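Serine acetyltransferase (Bacteroides vulgatus ATCC 8482, PDB 3F1X) probably transfers an acetyl group to serine in amino-acid biosynthesis, as an acyltransferase with a left-handed beta-helix domain. Local coordinates at residues S121-P124 with E125-R128; E286-P289 with A290-I294; E85-L88 with A89-F93; A143-C146 with F147-I151; V223-Y226 with Q227-L231. All coordinates share one frame; numbering follows the deposited sequence.

Contact 1 (S121-P124 with E125-R128); sequences SKLP and ELRR
Leu126, Arg127 and Arg128 each send a backbone N-H back one turn, to the carbonyls of Lys122, Leu123 and Pro124, where helix 123-139 gets under way. The bond from Leu126 N to Lys122 O is 2.9 Å long, and that from Arg127 N to Leu123 O has the same length. One amide is served by solvent: a water accepts from Glu125 N at 2.9 Å and donates to Ser121 O at 2.8 Å, bridging the residues before the turn to its start. On the outer side the extended Arg128 chain lays one guanidinium face, off-centre, over Pro124 O, and Arg128 NH1 pairs with Glu125 OE1 at 2.8 Å in a salt bridge whose hydrogen bond is weak, being well off straight. Arg127, pointing elsewhere, donates to Ile52 O and to Leu17 O and Ser20 OG of the second subunit. The apolar side is carried by Leu126, whose CD1 lies 3.9 Å from Leu123 CD2; with CG anti to its carbonyl carbon (chi1 -69°), the side chain is brought back against Lys122 O. With an alanine here, Leu123 CD2 would probably lose this neighbour and the Lys122 carbonyl its apolar cover. Proline, which has no N-H to give, sits where a first-turn residue needs none, and the Glu125-Arg128 pair adds a side-chain link beside the backbone bonds.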
loop_
_atom_site.group_PDB
_atom_site.type_symbol
_atom_site.label_atom_id
_atom_site.label_comp_id
_atom_site.label_asym_id
_atom_site.label_seq_id
_atom_site.Cartn_x
_atom_site.Cartn_y
_atom_site.Cartn_z
ATOM N N SER A 121 24.167 5.940 -19.388
ATOM C CA SER A 121 25.438 5.534 -19.971
ATOM C C SER A 121 26.591 5.942 -19.068
ATOM O O SER A 121 27.731 5.531 -19.286
ATOM C CB SER A 121 25.640 6.175 -21.345
ATOM O OG SER A 121 25.989 7.540 -21.223
ATOM N N LYS A 122 26.290 6.758 -18.061
ATOM C CA LYS A 122 27.302 7.215 -17.116
ATOM C C LYS A 122 27.371 6.362 -15.850
ATOM O O LYS A 122 28.273 6.540 -15.032
ATOM C CB LYS A 122 27.046 8.673 -16.714
ATOM C CG LYS A 122 27.721 9.706 -17.599
ATOM C CD LYS A 122 27.222 9.664 -19.028
ATOM C CE LYS A 122 27.940 10.705 -19.885
ATOM N NZ LYS A 122 27.428 10.757 -21.285
ATOM N N LEU A 123 26.422 5.449 -15.679
ATOM C CA LEU A 123 26.406 4.595 -14.496
ATOM C C LEU A 123 27.670 3.755 -14.314
ATOM O O LEU A 123 28.115 3.541 -13.183
ATOM C CB LEU A 123 25.167 3.694 -14.515
ATOM C CG LEU A 123 23.868 4.478 -14.288
ATOM C CD1 LEU A 123 22.650 3.586 -14.486
ATOM C CD2 LEU A 123 23.894 5.058 -12.875
ATOM N N PRO A 124 28.262 3.255 -15.412
ATOM C CA PRO A 124 29.480 2.455 -15.222
ATOM C C PRO A 124 30.593 3.299 -14.597
ATOM O O PRO A 124 31.334 2.835 -13.729
ATOM C CB PRO A 124 29.823 1.997 -16.637
ATOM C CG PRO A 124 28.461 1.863 -17.279
ATOM C CD PRO A 124 27.748 3.119 -16.786
ATOM N N GLU A 125 30.692 4.546 -15.035
ATOM C CA GLU A 125 31.705 5.456 -14.517
ATOM C C GLU A 125 31.368 5.836 -13.078
ATOM O O GLU A 125 32.250 5.914 -12.232
ATOM C CB GLU A 125 31.777 6.701 -15.402
ATOM C CG GLU A 125 32.774 7.770 -14.953
ATOM C CD GLU A 125 34.211 7.280 -14.944
ATOM O OE1 GLU A 125 34.592 6.528 -15.864
ATOM O OE2 GLU A 125 34.966 7.657 -14.023
ATOM N N LEU A 126 30.088 6.073 -12.800
ATOM C CA LEU A 126 29.683 6.423 -11.449
ATOM C C LEU A 126 30.051 5.288 -10.505
ATOM O O LEU A 126 30.507 5.522 -9.391
ATOM C CB LEU A 126 28.177 6.705 -11.392
ATOM C CG LEU A 126 27.733 7.983 -12.107
ATOM C CD1 LEU A 126 26.226 8.123 -12.025
ATOM C CD2 LEU A 126 28.409 9.193 -11.476
ATOM N N ARG A 127 29.866 4.055 -10.962
ATOM C CA ARG A 127 30.197 2.888 -10.153
ATOM C C ARG A 127 31.691 2.889 -9.846
ATOM O O ARG A 127 32.098 2.577 -8.727
ATOM C CB ARG A 127 29.834 1.595 -10.892
ATOM C CG ARG A 127 30.279 0.329 -10.173
ATOM C CD ARG A 127 30.079 -0.895 -11.055
ATOM N NE ARG A 127 28.673 -1.253 -11.185
ATOM C CZ ARG A 127 28.228 -2.256 -11.938
ATOM N NH1 ARG A 127 29.083 -2.997 -12.627
ATOM N NH2 ARG A 127 26.930 -2.512 -12.002
ATOM N N ARG A 128 32.501 3.235 -10.846
ATOM C CA ARG A 128 33.952 3.279 -10.669
ATOM C C ARG A 128 34.364 4.324 -9.641
ATOM O O ARG A 128 35.244 4.081 -8.817
ATOM C CB ARG A 128 34.657 3.600 -11.990
ATOM C CG ARG A 128 34.480 2.556 -13.072
ATOM C CD ARG A 128 35.328 2.888 -14.290
ATOM N NE ARG A 128 34.922 2.087 -15.438
ATOM C CZ ARG A 128 34.306 2.578 -16.504
ATOM N NH1 ARG A 128 34.029 3.871 -16.573
ATOM N NH2 ARG A 128 33.959 1.775 -17.497
HETATM O O HOH W 1 30.133 5.155 -17.832
#

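Contact 2 (E286-P289 with A290-I294); sequences ENVP and AGSRI
Ser292 turns its hydroxyl back over Pro289, the two residues forming the ends of a type II beta turn. Its OG lies between its own backbone N and carbonyl carbon (chi1 72°), and this rotation points the oxygen into the turn, where Ser292 OG donates to Pro289 O at 2.8 Å. The donor stands 29° out of the carbonyl plane. The same carbonyl also receives the backbone N-H, Ser292 N to Pro289 O being a weak bond of 3.3 Å, so one oxygen is gripped by two donors of a single residue. The pyrrolidine ring comes alongside the hydroxyl, with Pro289 CG 3.4 Å from Ser292 OG. Val288 also reaches in with CG1, the branch set anti to its backbone N, and Val288 CG1 meets Ser292 OG at 3.4 Å. That methyl makes a loose apolar contact as well, with Val288 CG1 4.4 Å from Ile294 CG2. Gly291 occupies the third position of the turn with a phi of 68°, a positive value that glycine adopts easily. Backbone bonds from Val288 to Gly273 and from Ser292 and Ile294 to Thr277 tie the bend to the preceding coil of the beta-helix. Replacing Ser292 by an alanine would probably leave Pro289 O with just the weak amide bond and set the turn less firmly. A hydroxyl held among apolar groups, with its proton spent on a backbone carbonyl, thus closes this surface corner without calling on any charged group.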
loop_
_atom_site.group_PDB
_atom_site.type_symbol
_atom_site.label_atom_id
_atom_site.label_comp_id
_atom_site.label_asym_id
_atom_site.label_seq_id
_atom_site.Cartn_x
_atom_site.Cartn_y
_atom_site.Cartn_z
ATOM N N GLU A 286 40.990 32.123 6.528
ATOM C CA GLU A 286 42.285 32.350 5.895
ATOM C C GLU A 286 42.801 31.064 5.260
ATOM O O GLU A 286 42.393 29.973 5.649
ATOM C CB GLU A 286 43.303 32.819 6.935
ATOM C CG GLU A 286 42.867 34.015 7.742
ATOM C CD GLU A 286 42.742 35.249 6.889
ATOM O OE1 GLU A 286 43.785 35.733 6.400
ATOM O OE2 GLU A 286 41.604 35.734 6.705
ATOM N N ASN A 287 43.705 31.197 4.291
ATOM C CA ASN A 287 44.294 30.036 3.634
ATOM C C ASN A 287 45.029 29.201 4.679
ATOM O O ASN A 287 45.484 29.723 5.694
ATOM C CB ASN A 287 45.296 30.471 2.561
ATOM C CG ASN A 287 44.637 31.112 1.362
ATOM O OD1 ASN A 287 45.271 31.878 0.633
ATOM N ND2 ASN A 287 43.370 30.794 1.136
ATOM N N VAL A 288 45.144 27.905 4.424
ATOM C CA VAL A 288 45.835 27.009 5.343
ATOM C C VAL A 288 46.944 26.328 4.552
ATOM O O VAL A 288 46.669 25.540 3.650
ATOM C CB VAL A 288 44.871 25.940 5.915
ATOM C CG1 VAL A 288 45.616 25.007 6.860
ATOM C CG2 VAL A 288 43.723 26.619 6.654
ATOM N N PRO A 289 48.217 26.638 4.868
ATOM C CA PRO A 289 49.326 26.016 4.138
ATOM C C PRO A 289 49.283 24.494 4.129
ATOM O O PRO A 289 48.758 23.867 5.047
ATOM C CB PRO A 289 50.570 26.580 4.833
ATOM C CG PRO A 289 50.083 26.972 6.192
ATOM C CD PRO A 289 48.722 27.550 5.909
ATOM N N ALA A 290 49.832 23.910 3.072
ATOM C CA ALA A 290 49.851 22.467 2.919
ATOM C C ALA A 290 50.604 21.784 4.052
ATOM O O ALA A 290 51.603 22.304 4.544
ATOM C CB ALA A 290 50.480 22.096 1.574
ATOM N N GLY A 291 50.103 20.621 4.464
ATOM C CA GLY A 291 50.741 19.855 5.518
ATOM C C GLY A 291 50.717 20.447 6.917
ATOM O O GLY A 291 51.283 19.862 7.842
ATOM N N SER A 292 50.066 21.591 7.094
ATOM C CA SER A 292 50.019 22.212 8.414
ATOM C C SER A 292 48.784 21.791 9.196
ATOM O O SER A 292 47.887 21.133 8.663
ATOM C CB SER A 292 50.031 23.733 8.286
ATOM O OG SER A 292 48.796 24.209 7.778
ATOM N N ARG A 293 48.748 22.177 10.467
ATOM C CA ARG A 293 47.619 21.859 11.325
ATOM C C ARG A 293 47.167 23.128 12.036
ATOM O O ARG A 293 47.993 23.885 12.552
ATOM C CB ARG A 293 48.008 20.792 12.353
ATOM C CG ARG A 293 46.885 20.441 13.323
ATOM C CD ARG A 293 47.326 19.459 14.406
ATOM N NE ARG A 293 47.132 18.058 14.030
ATOM C CZ ARG A 293 47.874 17.396 13.147
ATOM N NH1 ARG A 293 48.881 17.999 12.529
ATOM N NH2 ARG A 293 47.610 16.121 12.894
ATOM N N ILE A 294 45.860 23.366 12.041
ATOM C CA ILE A 294 45.302 24.540 12.698
ATOM C C ILE A 294 44.223 24.087 13.674
ATOM O O ILE A 294 43.283 23.383 13.298
ATOM C CB ILE A 294 44.715 25.534 11.664
ATOM C CG1 ILE A 294 44.130 26.756 12.380
ATOM C CG2 ILE A 294 43.660 24.856 10.818
ATOM C CD1 ILE A 294 43.743 27.885 11.443
#

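Contact 3 (E85-L88 with A89-F93); sequences EQIL and AGLCF
Four backbone bonds join Glu85, Gln86, Ile87 and Leu88 to Ala89, Gly90, Leu91 and Cys92 in the last turns of helix 68-93. The straightest is Leu91 N to Ile87 O, 3.0 Å with an N-H...O angle of 170°; Gly90 N reaches Gln86 O at 2.9 Å, and Ala89 N and Cys92 N complete the i to i-4 series on Glu85 O and Leu88 O. The charged end of Glu85 looks outside this series, to a salt bridge with Arg109 at the start of helix 109-120. Working outward, Ile87 and Leu91 lie side by side and point the same way, Ile87 CG2 standing 4.2 Å from Leu91 CD1. Leu91 also leans on the backbone, its CG 3.4 Å from Ile87 O. One residue along, Cys92 holds SG anti to its carbonyl carbon (chi1 -73°), which brings the sulfur back over the preceding turn, 3.3 Å from Leu88 O and 4.4 Å from Leu88 CD1. Ala89 CB lies 3.4 Å from Gln86 O. Farther out, Ile87 packs on Ala112, Leu115 and Ala116 of helix 109-120, while Leu91 and Cys92 meet Pro107. Within the turn the hydrogen bonds are all backbone to backbone, and the charge of Glu85 is paired outside it, with Arg109; Ile87, Leu91 and Cys92 are left to make apolar contacts with the neighbouring helix and loop.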
loop_
_atom_site.group_PDB
_atom_site.type_symbol
_atom_site.label_atom_id
_atom_site.label_comp_id
_atom_site.label_asym_id
_atom_site.label_seq_id
_atom_site.Cartn_x
_atom_site.Cartn_y
_atom_site.Cartn_z
ATOM N N GLU A 85 10.568 10.985 -17.532
ATOM C CA GLU A 85 9.476 11.838 -17.075
ATOM C C GLU A 85 9.930 12.955 -16.136
ATOM O O GLU A 85 9.466 14.083 -16.251
ATOM C CB GLU A 85 8.413 10.989 -16.377
ATOM C CG GLU A 85 7.118 11.725 -16.064
ATOM C CD GLU A 85 6.379 12.155 -17.318
ATOM O OE1 GLU A 85 6.324 11.356 -18.278
ATOM O OE2 GLU A 85 5.841 13.282 -17.337
ATOM N N GLN A 86 10.841 12.651 -15.216
ATOM C CA GLN A 86 11.294 13.656 -14.266
ATOM C C GLN A 86 12.172 14.702 -14.925
ATOM O O GLN A 86 12.128 15.881 -14.569
ATOM C CB GLN A 86 12.024 12.997 -13.099
ATOM C CG GLN A 86 11.101 12.182 -12.212
ATOM C CD GLN A 86 9.867 12.969 -11.811
ATOM O OE1 GLN A 86 8.740 12.613 -12.168
ATOM N NE2 GLN A 86 10.074 14.045 -11.067
ATOM N N ILE A 87 12.978 14.271 -15.885
ATOM C CA ILE A 87 13.824 15.208 -16.592
ATOM C C ILE A 87 12.888 16.133 -17.383
ATOM O O ILE A 87 13.123 17.337 -17.469
ATOM C CB ILE A 87 14.804 14.472 -17.535
ATOM C CG1 ILE A 87 15.877 13.764 -16.701
ATOM C CG2 ILE A 87 15.423 15.459 -18.511
ATOM C CD1 ILE A 87 16.872 12.947 -17.499
ATOM N N LEU A 88 11.820 15.568 -17.939
ATOM C CA LEU A 88 10.858 16.372 -18.691
ATOM C C LEU A 88 10.226 17.410 -17.753
ATOM O O LEU A 88 10.022 18.564 -18.134
ATOM C CB LEU A 88 9.766 15.484 -19.293
ATOM C CG LEU A 88 8.707 16.177 -20.158
ATOM C CD1 LEU A 88 9.359 16.822 -21.366
ATOM C CD2 LEU A 88 7.674 15.156 -20.610
ATOM N N ALA A 89 9.929 17.001 -16.523
ATOM C CA ALA A 89 9.343 17.922 -15.555
ATOM C C ALA A 89 10.324 19.053 -15.230
ATOM O O ALA A 89 9.934 20.216 -15.095
ATOM C CB ALA A 89 8.956 17.172 -14.277
ATOM N N GLY A 90 11.601 18.704 -15.112
ATOM C CA GLY A 90 12.620 19.697 -14.816
ATOM C C GLY A 90 12.737 20.730 -15.920
ATOM O O GLY A 90 12.743 21.931 -15.657
ATOM N N LEU A 91 12.828 20.263 -17.162
ATOM C CA LEU A 91 12.935 21.162 -18.296
ATOM C C LEU A 91 11.724 22.093 -18.344
ATOM O O LEU A 91 11.867 23.282 -18.619
ATOM C CB LEU A 91 13.025 20.364 -19.598
ATOM C CG LEU A 91 14.312 19.562 -19.820
ATOM C CD1 LEU A 91 14.105 18.562 -20.944
ATOM C CD2 LEU A 91 15.453 20.513 -20.139
ATOM N N CYS A 92 10.538 21.551 -18.068
ATOM C CA CYS A 92 9.306 22.343 -18.094
ATOM C C CYS A 92 9.222 23.372 -16.974
ATOM O O CYS A 92 8.668 24.455 -17.160
ATOM C CB CYS A 92 8.074 21.430 -18.018
ATOM S SG CYS A 92 7.721 20.489 -19.523
ATOM N N PHE A 93 9.759 23.026 -15.810
ATOM C CA PHE A 93 9.725 23.920 -14.659
ATOM C C PHE A 93 10.458 25.227 -14.954
ATOM O O PHE A 93 9.833 26.270 -15.133
ATOM C CB PHE A 93 10.363 23.238 -13.452
ATOM C CG PHE A 93 9.814 23.707 -12.137
ATOM C CD1 PHE A 93 8.623 23.178 -11.643
ATOM C CD2 PHE A 93 10.479 24.681 -11.396
ATOM C CE1 PHE A 93 8.097 23.613 -10.422
ATOM C CE2 PHE A 93 9.967 25.130 -10.171
ATOM C CZ PHE A 93 8.773 24.592 -9.686
#

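Contact 4 (A143-C146 with F147-I151); sequences AATC and FGEII
Cys146 occupies the N-cap of helix 147-153, its extended backbone giving way to helical angles at Phe147, and Cys146 O receives Ile150 N at 3.3 Å together with a weak bond from Glu149 N. With SG anti to the backbone N (chi1 179°), the cysteine swings its sulfur over the first turn, 3.2 Å from Gly148 N and 3.3 Å from Phe147 N, beside amides that a helix start leaves without carbonyl partners. Gly148 suits this position, for a CB there would come tightly against the sulfur. Glu149 points back across the loop: its chain is extended beyond CG, and OE1 takes a long, weak bond of 3.5 Å from Thr145 N. The Thr145 and Glu149 side chains cross at a slant, and Cys146 CB sits 4.2 Å from Glu149 CB. On another side Ile150 reaches toward the loop with its extended CG1 branch, CD1 meeting Ala144 CB at 3.9 Å and CG1 lying 3.3 Å from Cys146 O, so an apolar arm covers the carbonyl that its own amide binds. The Phe147 ring leaves the loop and meets Tyr138 of helix 123-139 edge-to-face. Residues of the second subunit close over the group, Phe93 on Cys146 and Leu176 on Glu149. A carboxylate reaching back past the amino end of a helix would probably be steadied by the positive end of the helix dipole, and a buried glutamate whose bond to the loop is weak may owe part of its stability to that field.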
loop_
_atom_site.group_PDB
_atom_site.type_symbol
_atom_site.label_atom_id
_atom_site.label_comp_id
_atom_site.label_asym_id
_atom_site.label_seq_id
_atom_site.Cartn_x
_atom_site.Cartn_y
_atom_site.Cartn_z
ATOM N N ALA A 143 36.071 1.362 12.564
ATOM C CA ALA A 143 34.735 0.935 12.968
ATOM C C ALA A 143 34.010 0.260 11.804
ATOM O O ALA A 143 32.978 -0.388 11.990
ATOM C CB ALA A 143 33.929 2.135 13.471
ATOM N N ALA A 144 34.551 0.430 10.604
ATOM C CA ALA A 144 33.977 -0.193 9.419
ATOM C C ALA A 144 34.617 -1.566 9.357
ATOM O O ALA A 144 35.823 -1.698 9.572
ATOM C CB ALA A 144 34.322 0.611 8.175
ATOM N N THR A 145 33.822 -2.591 9.071
ATOM C CA THR A 145 34.369 -3.939 9.035
ATOM C C THR A 145 34.064 -4.718 7.761
ATOM O O THR A 145 34.320 -5.921 7.702
ATOM C CB THR A 145 33.865 -4.750 10.251
ATOM O OG1 THR A 145 33.699 -3.870 11.374
ATOM C CG2 THR A 145 34.879 -5.836 10.625
ATOM N N CYS A 146 33.538 -4.044 6.741
ATOM C CA CYS A 146 33.207 -4.707 5.480
ATOM C C CYS A 146 32.734 -3.710 4.419
ATOM O O CYS A 146 32.079 -2.723 4.742
ATOM C CB CYS A 146 32.105 -5.748 5.715
ATOM S SG CYS A 146 31.556 -6.646 4.237
ATOM N N PHE A 147 33.069 -3.964 3.155
ATOM C CA PHE A 147 32.627 -3.082 2.080
ATOM C C PHE A 147 31.106 -3.166 2.038
ATOM O O PHE A 147 30.421 -2.177 1.789
ATOM C CB PHE A 147 33.172 -3.534 0.725
ATOM C CG PHE A 147 34.559 -3.031 0.411
ATOM C CD1 PHE A 147 35.167 -3.377 -0.791
ATOM C CD2 PHE A 147 35.256 -2.217 1.299
ATOM C CE1 PHE A 147 36.458 -2.928 -1.106
ATOM C CE2 PHE A 147 36.550 -1.760 0.998
ATOM C CZ PHE A 147 37.145 -2.115 -0.209
ATOM N N GLY A 148 30.592 -4.369 2.282
ATOM C CA GLY A 148 29.160 -4.602 2.263
ATOM C C GLY A 148 28.374 -3.838 3.310
ATOM O O GLY A 148 27.273 -3.367 3.034
ATOM N N GLU A 149 28.929 -3.720 4.513
ATOM C CA GLU A 149 28.270 -3.005 5.598
ATOM C C GLU A 149 28.211 -1.521 5.268
ATOM O O GLU A 149 27.238 -0.833 5.587
ATOM C CB GLU A 149 29.031 -3.197 6.921
ATOM C CG GLU A 149 28.468 -2.367 8.076
ATOM C CD GLU A 149 29.195 -2.584 9.401
ATOM O OE1 GLU A 149 30.376 -2.190 9.526
ATOM O OE2 GLU A 149 28.575 -3.152 10.325
ATOM N N ILE A 150 29.267 -1.028 4.633
ATOM C CA ILE A 150 29.345 0.378 4.267
ATOM C C ILE A 150 28.298 0.751 3.231
ATOM O O ILE A 150 27.537 1.693 3.429
ATOM C CB ILE A 150 30.747 0.721 3.740
ATOM C CG1 ILE A 150 31.754 0.599 4.894
ATOM C CG2 ILE A 150 30.759 2.120 3.142
ATOM C CD1 ILE A 150 33.188 0.822 4.494
ATOM N N ILE A 151 28.253 0.005 2.134
ATOM C CA ILE A 151 27.291 0.266 1.070
ATOM C C ILE A 151 25.858 0.100 1.565
ATOM O O ILE A 151 24.967 0.881 1.210
ATOM C CB ILE A 151 27.497 -0.711 -0.112
ATOM C CG1 ILE A 151 28.872 -0.483 -0.741
ATOM C CG2 ILE A 151 26.382 -0.531 -1.152
ATOM C CD1 ILE A 151 29.227 -1.501 -1.798
#

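Contact 5 (V223-Y226 with Q227-L231); sequences VKLY and QGVTL
A corner of the left-handed beta-helix is turned between strands 224-226 and 230-232, with a type II beta turn running from Tyr226 to Val229. Its closing bond, Val229 N to Tyr226 O, is weak at 3.4 Å. Val229 folds back on the turn: CG2, anti to its own carbonyl carbon, is pressed to 3.1 Å from Tyr226 O, a tight contact, while Val229 CG1 turns to the interior and touches Leu225 CG at 3.9 Å. These two side chains cross at about a right angle. Behind them Leu225 and Leu231 reach toward each other tip to tip, with Leu225 CD2 4.1 Å from Leu231 CD1, so that three aliphatic groups fill the inside of the bend. The following coil extends this filling, Val260 against Leu225 and Val229, and Ile266 against Leu231. Outside, the Tyr226 ring stacks on Tyr261 of that same coil. Gly228 takes a phi of 70°, the value expected for the third residue of a type II turn. Thr230 OG1 is hydrogen-bonded to Ser262 of the third subunit, which brings this corner to a subunit boundary. Aliphatic residues stacked inward at corners closed by tight turns, coil upon coil, are typical of the left-handed beta-helix domain of the hexapeptide-repeat acyltransferases.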
loop_
_atom_site.group_PDB
_atom_site.type_symbol
_atom_site.label_atom_id
_atom_site.label_comp_id
_atom_site.label_asym_id
_atom_site.label_seq_id
_atom_site.Cartn_x
_atom_site.Cartn_y
_atom_site.Cartn_z
ATOM N N VAL A 223 39.927 13.214 0.328
ATOM C CA VAL A 223 39.577 14.200 1.344
ATOM C C VAL A 223 38.548 13.607 2.291
ATOM O O VAL A 223 37.677 12.847 1.871
ATOM C CB VAL A 223 39.005 15.492 0.708
ATOM C CG1 VAL A 223 38.598 16.488 1.797
ATOM C CG2 VAL A 223 40.045 16.121 -0.213
ATOM N N LYS A 224 38.659 13.946 3.575
ATOM C CA LYS A 224 37.736 13.439 4.585
ATOM C C LYS A 224 37.161 14.585 5.402
ATOM O O LYS A 224 37.893 15.444 5.878
ATOM C CB LYS A 224 38.447 12.457 5.529
ATOM C CG LYS A 224 37.561 11.980 6.682
ATOM C CD LYS A 224 38.295 11.075 7.671
ATOM C CE LYS A 224 38.631 9.722 7.074
ATOM N NZ LYS A 224 39.099 8.770 8.131
ATOM N N LEU A 225 35.844 14.585 5.553
ATOM C CA LEU A 225 35.138 15.609 6.312
ATOM C C LEU A 225 34.358 14.924 7.425
ATOM O O LEU A 225 33.864 13.812 7.247
ATOM C CB LEU A 225 34.155 16.353 5.401
ATOM C CG LEU A 225 34.527 17.681 4.733
ATOM C CD1 LEU A 225 35.960 17.688 4.221
ATOM C CD2 LEU A 225 33.531 17.929 3.611
ATOM N N TYR A 226 34.251 15.588 8.571
ATOM C CA TYR A 226 33.511 15.052 9.703
ATOM C C TYR A 226 32.176 15.779 9.841
ATOM O O TYR A 226 31.906 16.744 9.122
ATOM C CB TYR A 226 34.334 15.206 10.988
ATOM C CG TYR A 226 35.369 14.120 11.159
ATOM C CD1 TYR A 226 35.138 13.051 12.016
ATOM C CD2 TYR A 226 36.567 14.148 10.448
ATOM C CE1 TYR A 226 36.080 12.020 12.171
ATOM C CE2 TYR A 226 37.519 13.120 10.592
ATOM C CZ TYR A 226 37.266 12.064 11.452
ATOM O OH TYR A 226 38.183 11.048 11.596
ATOM N N GLN A 227 31.348 15.304 10.767
ATOM C CA GLN A 227 30.039 15.891 11.027
ATOM C C GLN A 227 30.140 17.395 11.294
ATOM O O GLN A 227 31.125 17.871 11.867
ATOM C CB GLN A 227 29.392 15.215 12.248
ATOM C CG GLN A 227 30.237 15.302 13.532
ATOM C CD GLN A 227 31.235 14.162 13.678
ATOM O OE1 GLN A 227 31.570 13.492 12.708
ATOM N NE2 GLN A 227 31.723 13.946 14.903
ATOM N N GLY A 228 29.108 18.126 10.875
ATOM C CA GLY A 228 29.039 19.562 11.093
ATOM C C GLY A 228 29.986 20.462 10.313
ATOM O O GLY A 228 29.989 21.677 10.509
ATOM N N VAL A 229 30.796 19.892 9.432
ATOM C CA VAL A 229 31.726 20.704 8.667
ATOM C C VAL A 229 31.028 21.496 7.570
ATOM O O VAL A 229 30.232 20.945 6.802
ATOM C CB VAL A 229 32.826 19.833 8.040
ATOM C CG1 VAL A 229 33.629 20.644 7.033
ATOM C CG2 VAL A 229 33.734 19.307 9.136
ATOM N N THR A 230 31.322 22.793 7.512
ATOM C CA THR A 230 30.741 23.674 6.500
ATOM C C THR A 230 31.797 24.228 5.553
ATOM O O THR A 230 32.832 24.720 5.993
ATOM C CB THR A 230 30.026 24.902 7.138
ATOM O OG1 THR A 230 28.812 24.485 7.767
ATOM C CG2 THR A 230 29.693 25.949 6.067
ATOM N N LEU A 231 31.528 24.140 4.254
ATOM C CA LEU A 231 32.402 24.704 3.231
ATOM C C LEU A 231 31.463 25.700 2.557
ATOM O O LEU A 231 30.770 25.359 1.600
ATOM C CB LEU A 231 32.865 23.637 2.232
ATOM C CG LEU A 231 33.538 22.385 2.800
ATOM C CD1 LEU A 231 34.088 21.530 1.661
ATOM C CD2 LEU A 231 34.660 22.776 3.728
#

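Contacts 1, 3 and 4 belong to the helical part of the chain and contacts 2 and 5 to the beta-helix. Contact 3 is buried beside helix 109-120 and contact 4 is buried against the second subunit, whereas contact 1, about 21 Å from contact 4 between centres, is only partly buried and keeps its ion pair on the outer side. Contacts 2 and 5 are two type II turns that each border the same parallel sheet, centres about 16 Å apart: in the core, contact 5 is filled by aliphatic side chains, while at the surface, contact 2 relies on a serine hydroxyl. Helix start, helix end and coil corner thus solve the backbone's polarity in different ways.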